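Local coordinates for protein acetyltransferase, GNAT family (Enterococcus faecalis, PDB 1U6M) that probably transfers an acyl group, most likely acetyl from acetyl-CoA, to an acceptor not yet identified, as in other GNAT-family enzymes, at residues A[42-53]-A[83-94]. Residues are numbered along the deposited sequence; the frame is centred on the assembly and turned at random.
Sequences LLAEATAYPTYR and IDEPLREVFKKH
Arg53 and Asp84 are joined by a side-on salt bridge: NE of Arg53 meets OD1 of Asp84 at 2.9 Å and almost straight, while NH2 reaches OD2 at 3.0 Å. Both oxygens are used on their syn sides and lie near the guanidinium plane. CD1 of Ile83 sits over the centre of one guanidinium face, 3.4 Å from CZ of Arg53, and the remaining nitrogen, NH1, is salt-bridged to Asp116, so the group is fixed in rotation. The backbones join here too, Arg53 N donating to Ile83 O. A water bridges Asp84 OD1 and Tyr52 OH.

The apolar part centres on Pro86 and Val90. Pro86 packs its CB 3.5 Å from CG of Tyr49 and also touches CB of Tyr52. Val90 splits its branches, CG1 to Leu42 and CG2 to Ala46 and the Tyr49 ring. Leu87 turns CD2 to Ala46 CB, which lies over a face of the Tyr52 ring, and sets CG beside Tyr52 OH. With CG anti to N (chi1 -178°), Tyr52 runs its ring past Pro86 and Leu87 to the water on Asp84.

At the far end His94 NE2 donates to Glu45 OE2 (2.7 Å), a bent bond at 133°, with Leu42 CD2 over the imidazole face in a CH-pi contact. A second water accepts from Lys93 NZ, donates to Glu45 OE1 and bonds Tyr49 OH; Lys93 NZ and Glu45 OE1 stand 4.4 Å apart.

The axes of helices 42-47 and 85-93 pass 8.9 Å apart at 125°. Leu43 also packs on helix 12-25, while Arg53 and Ile83 rest on Tyr75 of strand 67-76, tying this helical layer to the GNAT sheet.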
loop_
_atom_site.group_PDB
_atom_site.type_symbol
_atom_site.label_atom_id
_atom_site.label_comp_id
_atom_site.label_asym_id
_atom_site.label_seq_id
_atom_site.Cartn_x
_atom_site.Cartn_y
_atom_site.Cartn_z
ATOM N N LEU A 42 -7.108 5.646 -14.452
ATOM C CA LEU A 42 -6.349 4.459 -14.779
ATOM C C LEU A 42 -6.161 3.620 -13.504
ATOM O O LEU A 42 -6.460 2.443 -13.495
ATOM C CB LEU A 42 -4.979 4.893 -15.348
ATOM C CG LEU A 42 -4.966 5.510 -16.771
ATOM C CD1 LEU A 42 -3.556 6.138 -17.136
ATOM C CD2 LEU A 42 -5.416 4.529 -17.873
ATOM N N LEU A 43 -5.627 4.240 -12.454
ATOM C CA LEU A 43 -5.546 3.647 -11.122
ATOM C C LEU A 43 -6.865 3.040 -10.684
ATOM O O LEU A 43 -6.876 1.858 -10.291
ATOM C CB LEU A 43 -5.074 4.713 -10.112
ATOM C CG LEU A 43 -3.631 5.171 -10.321
ATOM C CD1 LEU A 43 -3.256 6.465 -9.495
ATOM C CD2 LEU A 43 -2.629 3.964 -10.030
ATOM N N ALA A 44 -7.980 3.796 -10.803
ATOM C CA ALA A 44 -9.330 3.302 -10.341
ATOM C C ALA A 44 -9.740 2.093 -11.070
ATOM O O ALA A 44 -10.241 1.113 -10.469
ATOM C CB ALA A 44 -10.400 4.339 -10.468
ATOM N N GLU A 45 -9.518 2.109 -12.372
ATOM C CA GLU A 45 -9.789 0.915 -13.153
ATOM C C GLU A 45 -8.920 -0.271 -12.709
ATOM O O GLU A 45 -9.416 -1.374 -12.653
ATOM C CB GLU A 45 -9.620 1.219 -14.658
ATOM C CG GLU A 45 -9.999 0.049 -15.573
ATOM C CD GLU A 45 -9.892 0.380 -17.085
ATOM O OE1 GLU A 45 -9.859 -0.614 -17.881
ATOM O OE2 GLU A 45 -9.842 1.615 -17.445
ATOM N N ALA A 46 -7.638 -0.071 -12.369
ATOM C CA ALA A 46 -6.769 -1.230 -11.970
ATOM C C ALA A 46 -7.203 -1.865 -10.576
ATOM O O ALA A 46 -7.066 -3.055 -10.306
ATOM C CB ALA A 46 -5.277 -0.810 -11.972
ATOM N N THR A 47 -7.689 -0.993 -9.706
ATOM C CA THR A 47 -8.360 -1.276 -8.422
ATOM C C THR A 47 -9.411 -2.415 -8.451
ATOM O O THR A 47 -9.596 -3.136 -7.443
ATOM C CB THR A 47 -8.947 0.079 -7.984
ATOM O OG1 THR A 47 -8.063 0.680 -7.041
ATOM C CG2 THR A 47 -10.292 0.017 -7.541
ATOM N N ALA A 48 -10.055 -2.587 -9.607
ATOM C CA ALA A 48 -11.089 -3.590 -9.787
ATOM C C ALA A 48 -10.499 -4.975 -9.973
ATOM O O ALA A 48 -11.199 -5.937 -9.774
ATOM C CB ALA A 48 -12.036 -3.221 -10.949
ATOM N N TYR A 49 -9.208 -5.098 -10.286
ATOM C CA TYR A 49 -8.529 -6.421 -10.401
ATOM C C TYR A 49 -8.154 -6.999 -9.036
ATOM O O TYR A 49 -7.445 -6.362 -8.270
ATOM C CB TYR A 49 -7.241 -6.280 -11.205
ATOM C CG TYR A 49 -7.441 -5.935 -12.677
ATOM C CD1 TYR A 49 -7.901 -4.678 -13.062
ATOM C CD2 TYR A 49 -7.133 -6.877 -13.687
ATOM C CE1 TYR A 49 -8.094 -4.362 -14.395
ATOM C CE2 TYR A 49 -7.306 -6.566 -15.083
ATOM C CZ TYR A 49 -7.777 -5.320 -15.400
ATOM O OH TYR A 49 -7.966 -4.990 -16.698
ATOM N N PRO A 50 -8.611 -8.232 -8.742
ATOM C CA PRO A 50 -8.380 -8.961 -7.477
ATOM C C PRO A 50 -6.928 -8.995 -6.990
ATOM O O PRO A 50 -6.664 -8.860 -5.747
ATOM C CB PRO A 50 -8.825 -10.380 -7.842
ATOM C CG PRO A 50 -10.018 -10.124 -8.798
ATOM C CD PRO A 50 -9.431 -9.038 -9.691
ATOM N N THR A 51 -6.022 -9.156 -7.968
ATOM C CA THR A 51 -4.574 -9.302 -7.768
ATOM C C THR A 51 -3.770 -7.990 -7.831
ATOM O O THR A 51 -2.568 -7.978 -7.520
ATOM C CB THR A 51 -3.926 -10.291 -8.793
ATOM O OG1 THR A 51 -3.909 -9.710 -10.086
ATOM C CG2 THR A 51 -4.684 -11.641 -8.899
ATOM N N TYR A 52 -4.392 -6.887 -8.208
ATOM C CA TYR A 52 -3.643 -5.620 -8.274
ATOM C C TYR A 52 -3.093 -5.198 -6.884
ATOM O O TYR A 52 -3.756 -5.417 -5.850
ATOM C CB TYR A 52 -4.508 -4.514 -8.901
ATOM C CG TYR A 52 -3.773 -3.206 -9.036
ATOM C CD1 TYR A 52 -2.513 -3.164 -9.674
ATOM C CD2 TYR A 52 -4.338 -1.995 -8.561
ATOM C CE1 TYR A 52 -1.794 -1.976 -9.771
ATOM C CE2 TYR A 52 -3.608 -0.774 -8.671
ATOM C CZ TYR A 52 -2.338 -0.798 -9.294
ATOM O OH TYR A 52 -1.593 0.361 -9.427
ATOM N N ARG A 53 -1.884 -4.627 -6.879
ATOM C CA ARG A 53 -1.275 -4.001 -5.710
ATOM C C ARG A 53 -2.303 -3.256 -4.822
ATOM O O ARG A 53 -2.369 -3.462 -3.602
ATOM C CB ARG A 53 -0.186 -3.048 -6.149
ATOM C CG ARG A 53 0.611 -2.480 -4.965
ATOM C CD ARG A 53 1.649 -1.461 -5.487
ATOM N NE ARG A 53 2.729 -2.131 -6.233
ATOM C CZ ARG A 53 3.877 -2.540 -5.670
ATOM N NH1 ARG A 53 4.112 -2.365 -4.379
ATOM N NH2 ARG A 53 4.801 -3.149 -6.395
ATOM N N ILE A 83 1.751 -8.194 -8.797
ATOM C CA ILE A 83 0.807 -7.162 -8.298
ATOM C C ILE A 83 0.591 -5.931 -9.221
ATOM O O ILE A 83 -0.468 -5.287 -9.216
ATOM C CB ILE A 83 1.127 -6.721 -6.790
ATOM C CG1 ILE A 83 2.594 -6.311 -6.643
ATOM C CG2 ILE A 83 0.585 -7.811 -5.765
ATOM C CD1 ILE A 83 2.971 -5.781 -5.287
ATOM N N ASP A 84 1.596 -5.644 -10.029
ATOM C CA ASP A 84 1.587 -4.499 -10.963
ATOM C C ASP A 84 1.069 -4.791 -12.354
ATOM O O ASP A 84 0.745 -3.839 -13.099
ATOM C CB ASP A 84 2.957 -3.852 -11.043
ATOM C CG ASP A 84 3.345 -3.122 -9.723
ATOM O OD1 ASP A 84 2.472 -2.470 -9.066
ATOM O OD2 ASP A 84 4.535 -3.203 -9.356
ATOM N N GLU A 85 0.950 -6.089 -12.679
ATOM C CA GLU A 85 0.419 -6.552 -13.970
ATOM C C GLU A 85 -0.915 -5.915 -14.335
ATOM O O GLU A 85 -1.022 -5.413 -15.433
ATOM C CB GLU A 85 0.259 -8.091 -14.097
ATOM C CG GLU A 85 1.506 -8.932 -13.843
ATOM C CD GLU A 85 1.276 -10.440 -14.112
ATOM O OE1 GLU A 85 0.136 -10.839 -14.464
ATOM O OE2 GLU A 85 2.222 -11.220 -14.004
ATOM N N PRO A 86 -1.940 -5.985 -13.446
ATOM C CA PRO A 86 -3.209 -5.295 -13.751
ATOM C C PRO A 86 -3.104 -3.840 -14.258
ATOM O O PRO A 86 -3.841 -3.486 -15.198
ATOM C CB PRO A 86 -3.980 -5.414 -12.429
ATOM C CG PRO A 86 -3.540 -6.796 -11.918
ATOM C CD PRO A 86 -2.058 -6.749 -12.173
ATOM N N LEU A 87 -2.214 -3.027 -13.668
ATOM C CA LEU A 87 -2.048 -1.625 -14.127
ATOM C C LEU A 87 -1.441 -1.582 -15.553
ATOM O O LEU A 87 -1.822 -0.745 -16.349
ATOM C CB LEU A 87 -1.144 -0.785 -13.202
ATOM C CG LEU A 87 -1.463 0.698 -12.956
ATOM C CD1 LEU A 87 -0.247 1.686 -12.613
ATOM C CD2 LEU A 87 -2.542 1.365 -13.867
ATOM N N ARG A 88 -0.480 -2.454 -15.844
ATOM C CA ARG A 88 0.071 -2.596 -17.216
ATOM C C ARG A 88 -0.999 -3.002 -18.261
ATOM O O ARG A 88 -1.007 -2.479 -19.352
ATOM C CB ARG A 88 1.226 -3.586 -17.203
ATOM C CG ARG A 88 2.324 -3.175 -16.169
ATOM C CD ARG A 88 3.657 -3.819 -16.435
ATOM N NE ARG A 88 4.613 -3.505 -15.392
ATOM C CZ ARG A 88 5.292 -2.374 -15.331
ATOM N NH1 ARG A 88 5.131 -1.459 -16.276
ATOM N NH2 ARG A 88 6.133 -2.162 -14.331
ATOM N N GLU A 89 -1.913 -3.885 -17.885
ATOM C CA GLU A 89 -3.043 -4.283 -18.684
ATOM C C GLU A 89 -3.989 -3.138 -18.976
ATOM O O GLU A 89 -4.443 -2.989 -20.106
ATOM C CB GLU A 89 -3.844 -5.379 -17.969
ATOM C CG GLU A 89 -3.274 -6.796 -18.039
ATOM C CD GLU A 89 -4.250 -7.823 -17.389
ATOM O OE1 GLU A 89 -5.459 -7.923 -17.884
ATOM O OE2 GLU A 89 -3.805 -8.476 -16.362
ATOM N N VAL A 90 -4.313 -2.355 -17.949
ATOM C CA VAL A 90 -5.127 -1.151 -18.056
ATOM C C VAL A 90 -4.442 -0.127 -18.969
ATOM O O VAL A 90 -5.112 0.435 -19.839
ATOM C CB VAL A 90 -5.448 -0.538 -16.624
ATOM C CG1 VAL A 90 -5.905 0.881 -16.692
ATOM C CG2 VAL A 90 -6.366 -1.458 -15.819
ATOM N N PHE A 91 -3.160 0.166 -18.761
ATOM C CA PHE A 91 -2.364 0.962 -19.750
ATOM C C PHE A 91 -2.469 0.477 -21.206
ATOM O O PHE A 91 -2.771 1.254 -22.094
ATOM C CB PHE A 91 -0.875 1.036 -19.369
ATOM C CG PHE A 91 -0.557 2.124 -18.400
ATOM C CD1 PHE A 91 -1.279 2.252 -17.209
ATOM C CD2 PHE A 91 0.427 3.041 -18.684
ATOM C CE1 PHE A 91 -1.018 3.275 -16.309
ATOM C CE2 PHE A 91 0.709 4.088 -17.792
ATOM C CZ PHE A 91 -0.026 4.183 -16.579
ATOM N N LYS A 92 -2.235 -0.797 -21.458
ATOM C CA LYS A 92 -2.377 -1.338 -22.831
ATOM C C LYS A 92 -3.785 -1.135 -23.465
ATOM O O LYS A 92 -3.905 -0.662 -24.577
ATOM C CB LYS A 92 -1.968 -2.796 -22.847
ATOM C CG LYS A 92 -2.277 -3.535 -24.142
ATOM C CD LYS A 92 -1.141 -4.488 -24.452
ATOM C CE LYS A 92 -1.599 -5.633 -25.359
ATOM N NZ LYS A 92 -0.509 -6.650 -25.302
ATOM N N LYS A 93 -4.838 -1.465 -22.722
ATOM C CA LYS A 93 -6.209 -1.117 -23.058
ATOM C C LYS A 93 -6.446 0.340 -23.480
ATOM O O LYS A 93 -7.287 0.587 -24.337
ATOM C CB LYS A 93 -7.126 -1.434 -21.869
ATOM C CG LYS A 93 -7.452 -2.866 -21.754
ATOM C CD LYS A 93 -8.655 -3.011 -20.872
ATOM C CE LYS A 93 -8.839 -4.476 -20.580
ATOM N NZ LYS A 93 -9.940 -4.663 -19.603
ATOM N N HIS A 94 -5.724 1.273 -22.871
ATOM C CA HIS A 94 -5.855 2.721 -23.106
ATOM C C HIS A 94 -4.796 3.334 -24.039
ATOM O O HIS A 94 -4.642 4.563 -24.079
ATOM C CB HIS A 94 -5.881 3.462 -21.744
ATOM C CG HIS A 94 -7.137 3.162 -20.988
ATOM N ND1 HIS A 94 -8.264 3.954 -21.081
ATOM C CD2 HIS A 94 -7.501 2.069 -20.273
ATOM C CE1 HIS A 94 -9.252 3.378 -20.419
ATOM N NE2 HIS A 94 -8.809 2.244 -19.908
HETATM O O HOH W 1 -10.125 -3.034 -17.284
HETATM O O HOH W 2 1.147 -0.115 -9.381
#